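PDB 5EC0: Alp7A from Bacillus subtilis, which binds adenine nucleotide as a bacterial actin-like protein and probably polymerises into filaments that segregate a plasmid. Local coordinates for residues A[99-104]-A[120-125]; A[266-271]-A[293-298]; A[200-205]-A[354-359]. One frame throughout, in Å; residues are numbered along the deposited sequence.

Contact 1: residues A[99-104]-A[120-125]; sequences VTFLAA and VTIEYF
The rings of Phe101 and Phe125 meet where helix 95-112 lies over strand 119-129, their centroids 5.1 Å apart and their planes inclined at 77°. Phe125 starts from a CB that points at the helix, and CG stands trans to the backbone N (chi1 176°), which places the ring against Phe101. Phe125 CD2 comes to 3.8 Å from Phe101 CE1. One atom further, Phe125 CE2 makes the closest approach, 3.5 Å from Phe101 CD1, and at the tip Phe125 CZ still lies 4.2 Å from that same CD1. The CD2-CE2 bond of Phe125 lies against the CD1-CE1 bond of Phe101, the two rings meeting obliquely. Ile122 adds a second touch from three residues earlier in the chain: its CD1 arrives at the edge of the Phe101 ring, near the ring plane, 4.1 Å from CE1. Residues three apart in a regular strand would point to opposite faces, but the chain turns a corner at Glu123, and both Ile122 and Phe125 look toward the helix. This is helix-on-sheet packing in the N-terminal part of an actin-like fold, and flat or branched apolar residues suit it because they fill a buried layer that asks for no polar partner. Phe151 joins the cluster, stacked on Phe125 and edge-to-face with Phe101. An alanine in place of Phe125 would remove the ring and would probably leave a gap beside Phe101 CD1 and CE1, with Phe151 losing its stacking mate. Strand 2-10 closes in through Met6, which touches Phe101 and Ile122, and Val8, which touches Phe125.

Contact 2: residues A[266-271]-A[293-298]; sequences EKFIYS and DIIKKS. With ADP (adenosine-5'-diphosphate), chain D.
Ile269 and Ile295 mark the nearest backbone approach of the two helical segments, with their CA atoms 8.0 Å apart. Ile295 points at the other helix and splits its work between two branches. Ile295 CG2 lies 4.1 Å from Ile269 CG1, while Ile295 CD1, at the end of the longer branch, reaches the rim of the Phe268 ring in the ring plane, 3.5 Å from Phe268 CE2. A beta-branched residue suits this place because each arm meets a different neighbour.

Other residues of the same helix face the nucleotide. Glu266 and Tyr270 belong to the ADP pocket, in the nucleotide cleft of an actin-like (ASKHA) fold. Glu266 extends fully, CG trans to the backbone N (chi1 178°), and OE2 accepts a hydrogen bond from ribose O3' of ADP at 2.6 Å. Tyr270 lays one ring face over the adenine, CE1 being 3.4 Å from ADP N1; the carbonyl O of Lys267 sits above the opposite face. A flat aromatic matches a flat base, and a carboxylate matches a sugar hydroxyl.

Around this pair, Ile269 also touches Leu247 of helix 243-254 and Val333 of helix 328-333, and Phe268 meets the Phe259 ring. Further along helix 292-313, Ser298 OG is hydrogen-bonded to His246 of helix 243-254, and Lys296 forms a salt bridge with Glu336 of helix 335-346.

Contact 3: residues A[200-205]-A[354-359]; sequences AEQFKN and NHIVAE
Ile356 is the residue of 354-359 that touches the loop 200-205, where it meets Gln202 and Phe203; the residues before and after it tie their strand into the domain. Asn354 ends helix 348-354, and its backbone is hydrogen-bonded to Tyr324. His355 follows, the first residue to leave helical geometry. It turns its imidazole to the aromatic rings of Tyr324 and Tyr346, nearly parallel to both, and ND1 is hydrogen-bonded to the hydroxyl of Tyr326, which satisfies ND1 of this buried ring.

Next comes Ile356, pointing at the loop. Its CD1 lies 3.8 Å from Gln202 OE1, an apolar methyl beside an amide oxygen. A chi2 of -65° brings CD1 beside that oxygen, while Ile356 CG1, placed by chi1, meets the Phe203 ring at its edge, 4.2 Å from Phe203 CZ. One face of Phe203 is covered by its sequence neighbour: CG of Gln202 sits over the centre of the ring, 3.4 Å above its plane. The amide of Gln202 is not idle either, since NE2 is hydrogen-bonded to Tyr199 O. A long chain with a polar end fits this border, where its CG covers the ring and its amide finds the backbone.

Strand 355-357 is an outermost strand of the five-stranded mixed sheet in this actin-like domain and runs parallel to 322-327. Ile356 faces one side of that sheet, touching Leu325, which Phe203 touches too. Val357 faces helix 335-346, against Glu335 and Ile338, a beta-branched side chain that favours strand geometry and packs on the helix. Beyond it, Ala358 keeps a backbone hydrogen bond to Tyr326, and its small methyl fits against Phe327.

In the fold
The touching residues of contacts 1 and 2 are all buried, whereas contact 3 is partly open at the edge of its sheet. They share no helix or strand. Contact 1 stands alone, its centre about 35 Å and 34 Å from those of contacts 2 and 3 and on the opposite side of the chain's centre. Contact 2 is nested within the chain loop that contact 3 closes, the two lying about 27 Å apart between centres. The chemistry follows place: aromatic clustering between helix and sheet in the first, aliphatic and aromatic helix packing behind the nucleotide site in the second, and in the third an isoleucine meeting a mixed polar and aromatic loop.

Contact 1: residues A[99-104]-A[120-125]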
loop_
_atom_site.group_PDB
_atom_site.type_symbol
_atom_site.label_atom_id
_atom_site.label_comp_id
_atom_site.label_asym_id
_atom_site.label_seq_id
_atom_site.Cartn_x
_atom_site.Cartn_y
_atom_site.Cartn_z
ATOM N N VAL A 99 -5.080 12.700 7.945
ATOM C CA VAL A 99 -6.546 12.703 7.943
ATOM C C VAL A 99 -7.088 11.307 7.599
ATOM O O VAL A 99 -8.025 10.819 8.231
ATOM C CB VAL A 99 -7.088 13.760 6.964
ATOM C CG1 VAL A 99 -8.590 13.571 6.692
ATOM C CG2 VAL A 99 -6.799 15.166 7.515
ATOM N N THR A 100 -6.485 10.638 6.622
ATOM C CA THR A 100 -6.931 9.288 6.302
ATOM C C THR A 100 -6.794 8.346 7.512
ATOM O O THR A 100 -7.712 7.583 7.818
ATOM C CB THR A 100 -6.165 8.719 5.109
ATOM O OG1 THR A 100 -6.153 9.689 4.057
ATOM C CG2 THR A 100 -6.848 7.460 4.597
ATOM N N PHE A 101 -5.668 8.428 8.219
ATOM C CA PHE A 101 -5.451 7.614 9.412
ATOM C C PHE A 101 -6.556 7.817 10.461
ATOM O O PHE A 101 -7.053 6.851 11.045
ATOM C CB PHE A 101 -4.066 7.926 10.003
ATOM C CG PHE A 101 -3.978 7.774 11.492
ATOM C CD1 PHE A 101 -3.867 6.520 12.077
ATOM C CD2 PHE A 101 -3.958 8.906 12.319
ATOM C CE1 PHE A 101 -3.758 6.384 13.471
ATOM C CE2 PHE A 101 -3.843 8.783 13.711
ATOM C CZ PHE A 101 -3.749 7.528 14.286
ATOM N N LEU A 102 -6.943 9.070 10.679
ATOM C CA LEU A 102 -7.950 9.403 11.691
ATOM C C LEU A 102 -9.310 8.813 11.349
ATOM O O LEU A 102 -9.987 8.226 12.203
ATOM C CB LEU A 102 -8.078 10.915 11.853
ATOM C CG LEU A 102 -6.915 11.700 12.445
ATOM C CD1 LEU A 102 -7.235 13.203 12.440
ATOM C CD2 LEU A 102 -6.589 11.212 13.864
ATOM N N ALA A 103 -9.701 8.987 10.092
ATOM C CA ALA A 103 -10.953 8.443 9.571
ATOM C C ALA A 103 -10.944 6.910 9.592
ATOM O O ALA A 103 -11.935 6.280 9.968
ATOM C CB ALA A 103 -11.210 8.964 8.151
ATOM N N ALA A 104 -9.820 6.319 9.191
ATOM C CA ALA A 104 -9.658 4.869 9.249
ATOM C C ALA A 104 -9.857 4.349 10.671
ATOM O O ALA A 104 -10.626 3.416 10.892
ATOM C CB ALA A 104 -8.273 4.447 8.712
ATOM N N VAL A 120 -9.778 5.847 21.809
ATOM C CA VAL A 120 -8.974 4.746 21.294
ATOM C C VAL A 120 -7.517 4.934 21.692
ATOM O O VAL A 120 -6.929 5.986 21.414
ATOM C CB VAL A 120 -9.062 4.630 19.745
ATOM C CG1 VAL A 120 -8.052 3.605 19.216
ATOM C CG2 VAL A 120 -10.466 4.262 19.322
ATOM N N THR A 121 -6.950 3.927 22.353
ATOM C CA THR A 121 -5.510 3.851 22.574
ATOM C C THR A 121 -4.844 2.843 21.615
ATOM O O THR A 121 -5.326 1.729 21.426
ATOM C CB THR A 121 -5.174 3.459 24.038
ATOM O OG1 THR A 121 -5.979 2.341 24.430
ATOM C CG2 THR A 121 -5.440 4.609 24.980
ATOM N N ILE A 122 -3.739 3.258 21.002
ATOM C CA ILE A 122 -2.950 2.404 20.126
ATOM C C ILE A 122 -1.545 2.226 20.720
ATOM O O ILE A 122 -0.799 3.204 20.872
ATOM C CB ILE A 122 -2.829 2.996 18.699
ATOM C CG1 ILE A 122 -4.207 3.134 18.054
ATOM C CG2 ILE A 122 -1.907 2.142 17.830
ATOM C CD1 ILE A 122 -4.223 4.090 16.886
ATOM N N GLU A 123 -1.189 0.993 21.072
ATOM C CA GLU A 123 0.095 0.744 21.739
ATOM C C GLU A 123 1.253 0.961 20.782
ATOM O O GLU A 123 2.250 1.573 21.139
ATOM C CB GLU A 123 0.147 -0.672 22.303
ATOM C CG GLU A 123 -0.901 -0.933 23.365
ATOM C CD GLU A 123 -0.741 -2.290 24.024
ATOM O OE1 GLU A 123 0.391 -2.818 24.041
ATOM O OE2 GLU A 123 -1.747 -2.825 24.525
ATOM N N TYR A 124 1.088 0.483 19.552
ATOM C CA TYR A 124 2.163 0.497 18.576
ATOM C C TYR A 124 1.629 0.795 17.174
ATOM O O TYR A 124 0.944 -0.032 16.576
ATOM C CB TYR A 124 2.904 -0.845 18.596
ATOM C CG TYR A 124 4.227 -0.818 17.876
ATOM C CD1 TYR A 124 5.276 -0.028 18.347
ATOM C CD2 TYR A 124 4.446 -1.598 16.739
ATOM C CE1 TYR A 124 6.512 -0.001 17.702
ATOM C CE2 TYR A 124 5.683 -1.574 16.080
ATOM C CZ TYR A 124 6.707 -0.773 16.565
ATOM O OH TYR A 124 7.923 -0.750 15.929
ATOM N N PHE A 125 1.912 2.000 16.687
ATOM C CA PHE A 125 1.547 2.418 15.338
ATOM C C PHE A 125 2.775 2.299 14.463
ATOM O O PHE A 125 3.879 2.687 14.870
ATOM C CB PHE A 125 1.018 3.863 15.326
ATOM C CG PHE A 125 0.714 4.409 13.938
ATOM C CD1 PHE A 125 1.697 5.038 13.181
ATOM C CD2 PHE A 125 -0.575 4.316 13.404
ATOM C CE1 PHE A 125 1.412 5.541 11.920
ATOM C CE2 PHE A 125 -0.863 4.815 12.144
ATOM C CZ PHE A 125 0.119 5.424 11.404
#

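Contact 2: residues A[266-271]-A[293-298]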
loop_
_atom_site.group_PDB
_atom_site.type_symbol
_atom_site.label_atom_id
_atom_site.label_comp_id
_atom_site.label_asym_id
_atom_site.label_seq_id
_atom_site.Cartn_x
_atom_site.Cartn_y
_atom_site.Cartn_z
ATOM N N GLU A 266 -7.968 0.452 -15.108
ATOM C CA GLU A 266 -7.194 -0.122 -14.013
ATOM C C GLU A 266 -8.004 -1.136 -13.198
ATOM O O GLU A 266 -7.509 -2.211 -12.891
ATOM C CB GLU A 266 -6.682 1.004 -13.118
ATOM C CG GLU A 266 -5.898 0.575 -11.888
ATOM C CD GLU A 266 -5.662 1.746 -10.949
ATOM O OE1 GLU A 266 -6.593 2.567 -10.776
ATOM O OE2 GLU A 266 -4.547 1.854 -10.401
ATOM N N LYS A 267 -9.252 -0.799 -12.873
ATOM C CA LYS A 267 -10.106 -1.692 -12.091
ATOM C C LYS A 267 -10.498 -2.946 -12.868
ATOM O O LYS A 267 -10.454 -4.048 -12.332
ATOM C CB LYS A 267 -11.370 -0.968 -11.620
ATOM C CG LYS A 267 -12.317 -1.860 -10.825
ATOM C CD LYS A 267 -13.494 -1.078 -10.248
ATOM C CE LYS A 267 -14.410 -1.977 -9.421
ATOM N NZ LYS A 267 -15.516 -1.208 -8.759
ATOM N N PHE A 268 -10.901 -2.771 -14.123
ATOM C CA PHE A 268 -11.187 -3.899 -15.004
ATOM C C PHE A 268 -9.989 -4.860 -15.133
ATOM O O PHE A 268 -10.157 -6.078 -15.102
ATOM C CB PHE A 268 -11.602 -3.382 -16.382
ATOM C CG PHE A 268 -11.812 -4.461 -17.405
ATOM C CD1 PHE A 268 -12.981 -5.202 -17.417
ATOM C CD2 PHE A 268 -10.844 -4.725 -18.368
ATOM C CE1 PHE A 268 -13.188 -6.197 -18.368
ATOM C CE2 PHE A 268 -11.041 -5.712 -19.316
ATOM C CZ PHE A 268 -12.212 -6.451 -19.318
ATOM N N ILE A 269 -8.784 -4.315 -15.256
ATOM C CA ILE A 269 -7.594 -5.155 -15.411
ATOM C C ILE A 269 -7.294 -6.045 -14.192
ATOM O O ILE A 269 -7.188 -7.255 -14.340
ATOM C CB ILE A 269 -6.357 -4.310 -15.732
ATOM C CG1 ILE A 269 -6.441 -3.822 -17.183
ATOM C CG2 ILE A 269 -5.102 -5.124 -15.544
ATOM C CD1 ILE A 269 -5.294 -2.933 -17.620
ATOM N N TYR A 270 -7.167 -5.484 -12.995
ATOM C CA TYR A 270 -6.839 -6.350 -11.853
ATOM C C TYR A 270 -8.015 -7.251 -11.481
ATOM O O TYR A 270 -7.812 -8.381 -11.052
ATOM C CB TYR A 270 -6.350 -5.544 -10.624
ATOM C CG TYR A 270 -7.342 -4.663 -9.894
ATOM C CD1 TYR A 270 -8.296 -5.202 -9.024
ATOM C CD2 TYR A 270 -7.276 -3.275 -10.005
ATOM C CE1 TYR A 270 -9.199 -4.375 -8.322
ATOM C CE2 TYR A 270 -8.166 -2.444 -9.311
ATOM C CZ TYR A 270 -9.119 -3.000 -8.480
ATOM O OH TYR A 270 -9.984 -2.166 -7.808
ATOM N N SER A 271 -9.236 -6.768 -11.684
ATOM C CA SER A 271 -10.411 -7.622 -11.544
ATOM C C SER A 271 -10.398 -8.793 -12.522
ATOM O O SER A 271 -10.918 -9.852 -12.191
ATOM C CB SER A 271 -11.709 -6.831 -11.745
ATOM O OG SER A 271 -11.691 -5.608 -11.038
ATOM N N ASP A 293 -6.812 -9.824 -25.869
ATOM C CA ASP A 293 -5.624 -9.652 -26.706
ATOM C C ASP A 293 -5.008 -8.266 -26.545
ATOM O O ASP A 293 -3.787 -8.129 -26.423
ATOM C CB ASP A 293 -5.949 -9.884 -28.192
ATOM C CG ASP A 293 -6.133 -11.352 -28.540
ATOM O OD1 ASP A 293 -5.703 -12.229 -27.751
ATOM O OD2 ASP A 293 -6.698 -11.622 -29.629
ATOM N N ILE A 294 -5.858 -7.244 -26.552
ATOM C CA ILE A 294 -5.390 -5.869 -26.501
ATOM C C ILE A 294 -4.660 -5.617 -25.193
ATOM O O ILE A 294 -3.620 -4.953 -25.146
ATOM C CB ILE A 294 -6.557 -4.875 -26.656
ATOM C CG1 ILE A 294 -7.098 -4.927 -28.091
ATOM C CG2 ILE A 294 -6.127 -3.453 -26.268
ATOM C CD1 ILE A 294 -8.155 -3.908 -28.378
ATOM N N ILE A 295 -5.197 -6.189 -24.129
ATOM C CA ILE A 295 -4.684 -5.917 -22.813
ATOM C C ILE A 295 -3.396 -6.702 -22.503
ATOM O O ILE A 295 -2.409 -6.105 -22.084
ATOM C CB ILE A 295 -5.761 -6.199 -21.774
ATOM C CG1 ILE A 295 -6.909 -5.194 -21.975
ATOM C CG2 ILE A 295 -5.184 -6.098 -20.385
ATOM C CD1 ILE A 295 -8.031 -5.310 -20.993
ATOM N N LYS A 296 -3.385 -8.015 -22.727
ATOM C CA LYS A 296 -2.182 -8.801 -22.430
ATOM C C LYS A 296 -1.003 -8.305 -23.259
ATOM O O LYS A 296 0.133 -8.312 -22.797
ATOM C CB LYS A 296 -2.407 -10.299 -22.668
ATOM C CG LYS A 296 -3.518 -10.876 -21.814
ATOM C CD LYS A 296 -3.337 -12.349 -21.506
ATOM C CE LYS A 296 -4.433 -12.826 -20.549
ATOM N NZ LYS A 296 -4.157 -14.145 -19.907
ATOM N N LYS A 297 -1.287 -7.851 -24.474
ATOM C CA LYS A 297 -0.253 -7.309 -25.348
ATOM C C LYS A 297 0.331 -6.030 -24.749
ATOM O O LYS A 297 1.554 -5.883 -24.664
ATOM C CB LYS A 297 -0.812 -7.047 -26.742
ATOM C CG LYS A 297 0.187 -6.475 -27.732
ATOM C CD LYS A 297 -0.404 -6.452 -29.133
ATOM C CE LYS A 297 0.407 -5.584 -30.077
ATOM N NZ LYS A 297 -0.170 -5.597 -31.455
ATOM N N SER A 298 -0.538 -5.121 -24.314
ATOM C CA SER A 298 -0.080 -3.891 -23.675
ATOM C C SER A 298 0.686 -4.152 -22.372
ATOM O O SER A 298 1.680 -3.479 -22.073
ATOM C CB SER A 298 -1.258 -2.969 -23.391
ATOM O OG SER A 298 -0.796 -1.722 -22.910
HETATM P PB ADP D . 0.729 2.513 -5.699
HETATM O O1B ADP D . 0.640 2.596 -4.180
HETATM O O2B ADP D . 1.838 3.323 -6.349
HETATM O O3B ADP D . -0.573 2.675 -6.448
HETATM P PA ADP D . 0.341 -0.347 -5.462
HETATM O O1A ADP D . -0.764 0.018 -4.496
HETATM O O2A ADP D . 1.343 -1.428 -5.098
HETATM O O3A ADP D . 1.145 0.969 -5.964
HETATM O "O5'" ADP D . -0.314 -0.756 -6.859
HETATM C "C5'" ADP D . -1.585 -0.277 -7.279
HETATM C "C4'" ADP D . -1.961 -1.187 -8.428
HETATM O "O4'" ADP D . -2.347 -2.447 -7.887
HETATM C "C3'" ADP D . -3.150 -0.717 -9.245
HETATM O "O3'" ADP D . -2.711 -0.055 -10.431
HETATM C "C2'" ADP D . -3.882 -1.994 -9.612
HETATM O "O2'" ADP D . -3.702 -2.214 -11.010
HETATM C "C1'" ADP D . -3.188 -3.101 -8.827
HETATM N N9 ADP D . -4.107 -4.004 -8.097
HETATM C C8 ADP D . -3.995 -5.349 -8.137
HETATM N N7 ADP D . -4.948 -5.940 -7.382
HETATM C C5 ADP D . -5.680 -4.959 -6.832
HETATM C C6 ADP D . -6.845 -4.935 -5.926
HETATM N N6 ADP D . -7.377 -6.107 -5.483
HETATM N N1 ADP D . -7.331 -3.726 -5.570
HETATM C C2 ADP D . -6.782 -2.581 -6.037
HETATM N N3 ADP D . -5.713 -2.517 -6.871
HETATM C C4 ADP D . -5.131 -3.674 -7.302
#

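Contact 3: residues A[200-205]-A[354-359]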
loop_
_atom_site.group_PDB
_atom_site.type_symbol
_atom_site.label_atom_id
_atom_site.label_comp_id
_atom_site.label_asym_id
_atom_site.label_seq_id
_atom_site.Cartn_x
_atom_site.Cartn_y
_atom_site.Cartn_z
ATOM N N ALA A 200 12.045 -18.657 2.190
ATOM C CA ALA A 200 13.160 -17.716 2.092
ATOM C C ALA A 200 14.498 -18.404 1.814
ATOM O O ALA A 200 15.497 -17.725 1.539
ATOM C CB ALA A 200 13.263 -16.883 3.369
ATOM N N GLU A 201 14.523 -19.737 1.883
ATOM C CA GLU A 201 15.778 -20.485 1.751
ATOM C C GLU A 201 16.342 -20.413 0.346
ATOM O O GLU A 201 17.547 -20.571 0.154
ATOM C CB GLU A 201 15.603 -21.959 2.144
ATOM C CG GLU A 201 15.268 -22.180 3.620
ATOM C CD GLU A 201 16.413 -21.796 4.553
ATOM O OE1 GLU A 201 17.575 -22.167 4.264
ATOM O OE2 GLU A 201 16.144 -21.123 5.572
ATOM N N GLN A 202 15.474 -20.176 -0.637
ATOM C CA GLN A 202 15.918 -20.099 -2.024
ATOM C C GLN A 202 16.753 -18.834 -2.243
ATOM O O GLN A 202 17.457 -18.723 -3.252
ATOM C CB GLN A 202 14.725 -20.128 -2.987
ATOM C CG GLN A 202 13.770 -18.919 -2.850
ATOM C CD GLN A 202 12.497 -19.107 -3.673
ATOM O OE1 GLN A 202 12.558 -19.256 -4.894
ATOM N NE2 GLN A 202 11.344 -19.131 -3.005
ATOM N N PHE A 203 16.672 -17.893 -1.297
ATOM C CA PHE A 203 17.440 -16.645 -1.383
ATOM C C PHE A 203 18.640 -16.633 -0.418
ATOM O O PHE A 203 19.319 -15.618 -0.272
ATOM C CB PHE A 203 16.530 -15.430 -1.108
ATOM C CG PHE A 203 15.271 -15.420 -1.942
ATOM C CD1 PHE A 203 15.336 -15.237 -3.321
ATOM C CD2 PHE A 203 14.019 -15.608 -1.350
ATOM C CE1 PHE A 203 14.177 -15.243 -4.110
ATOM C CE2 PHE A 203 12.855 -15.594 -2.120
ATOM C CZ PHE A 203 12.935 -15.414 -3.504
ATOM N N LYS A 204 18.889 -17.763 0.234
ATOM C CA LYS A 204 20.003 -17.884 1.181
ATOM C C LYS A 204 21.356 -17.539 0.558
ATOM O O LYS A 204 22.194 -16.912 1.197
ATOM C CB LYS A 204 20.045 -19.308 1.756
ATOM C CG LYS A 204 21.190 -19.580 2.722
ATOM C CD LYS A 204 20.997 -20.900 3.473
ATOM C CE LYS A 204 20.315 -20.677 4.826
ATOM N NZ LYS A 204 20.182 -21.930 5.629
ATOM N N ASN A 205 21.564 -17.941 -0.693
ATOM C CA ASN A 205 22.854 -17.733 -1.342
ATOM C C ASN A 205 22.828 -16.820 -2.558
ATOM O O ASN A 205 23.685 -16.927 -3.416
ATOM C CB ASN A 205 23.448 -19.077 -1.775
ATOM C CG ASN A 205 23.587 -20.041 -0.631
ATOM O OD1 ASN A 205 24.127 -19.700 0.423
ATOM N ND2 ASN A 205 23.079 -21.249 -0.819
ATOM N N ASN A 354 14.927 -17.798 -10.960
ATOM C CA ASN A 354 15.508 -16.486 -10.645
ATOM C C ASN A 354 14.557 -15.299 -10.743
ATOM O O ASN A 354 14.900 -14.206 -10.298
ATOM C CB ASN A 354 16.712 -16.204 -11.546
ATOM C CG ASN A 354 17.870 -17.147 -11.284
ATOM O OD1 ASN A 354 17.762 -18.072 -10.477
ATOM N ND2 ASN A 354 18.981 -16.919 -11.973
ATOM N N HIS A 355 13.381 -15.482 -11.342
ATOM C CA HIS A 355 12.451 -14.368 -11.427
ATOM C C HIS A 355 11.135 -14.757 -10.770
ATOM O O HIS A 355 10.275 -15.384 -11.387
ATOM C CB HIS A 355 12.287 -13.919 -12.886
ATOM C CG HIS A 355 13.547 -13.348 -13.478
ATOM N ND1 HIS A 355 13.840 -11.999 -13.451
ATOM C CD2 HIS A 355 14.597 -13.950 -14.090
ATOM C CE1 HIS A 355 15.014 -11.794 -14.033
ATOM N NE2 HIS A 355 15.490 -12.961 -14.429
ATOM N N ILE A 356 11.022 -14.390 -9.491
ATOM C CA ILE A 356 9.930 -14.805 -8.613
ATOM C C ILE A 356 8.936 -13.668 -8.339
ATOM O O ILE A 356 9.319 -12.567 -7.943
ATOM C CB ILE A 356 10.463 -15.322 -7.240
ATOM C CG1 ILE A 356 11.677 -16.250 -7.409
ATOM C CG2 ILE A 356 9.347 -15.977 -6.440
ATOM C CD1 ILE A 356 11.378 -17.557 -8.127
ATOM N N VAL A 357 7.660 -13.931 -8.576
ATOM C CA VAL A 357 6.622 -12.989 -8.205
ATOM C C VAL A 357 6.144 -13.417 -6.826
ATOM O O VAL A 357 5.783 -14.578 -6.632
ATOM C CB VAL A 357 5.449 -12.967 -9.220
ATOM C CG1 VAL A 357 4.362 -11.952 -8.781
ATOM C CG2 VAL A 357 5.963 -12.656 -10.635
ATOM N N ALA A 358 6.196 -12.501 -5.862
ATOM C CA ALA A 358 5.698 -12.787 -4.510
ATOM C C ALA A 358 4.204 -13.093 -4.504
ATOM O O ALA A 358 3.427 -12.444 -5.208
ATOM C CB ALA A 358 5.974 -11.620 -3.584
ATOM N N GLU A 359 3.811 -14.094 -3.722
ATOM C CA GLU A 359 2.417 -14.249 -3.341
ATOM C C GLU A 359 2.120 -13.112 -2.371
ATOM O O GLU A 359 3.014 -12.687 -1.641
ATOM C CB GLU A 359 2.166 -15.617 -2.712
ATOM C CG GLU A 359 1.620 -16.648 -3.693
ATOM C CD GLU A 359 2.326 -17.991 -3.588
ATOM O OE1 GLU A 359 3.421 -18.042 -2.983
ATOM O OE2 GLU A 359 1.788 -18.992 -4.113
#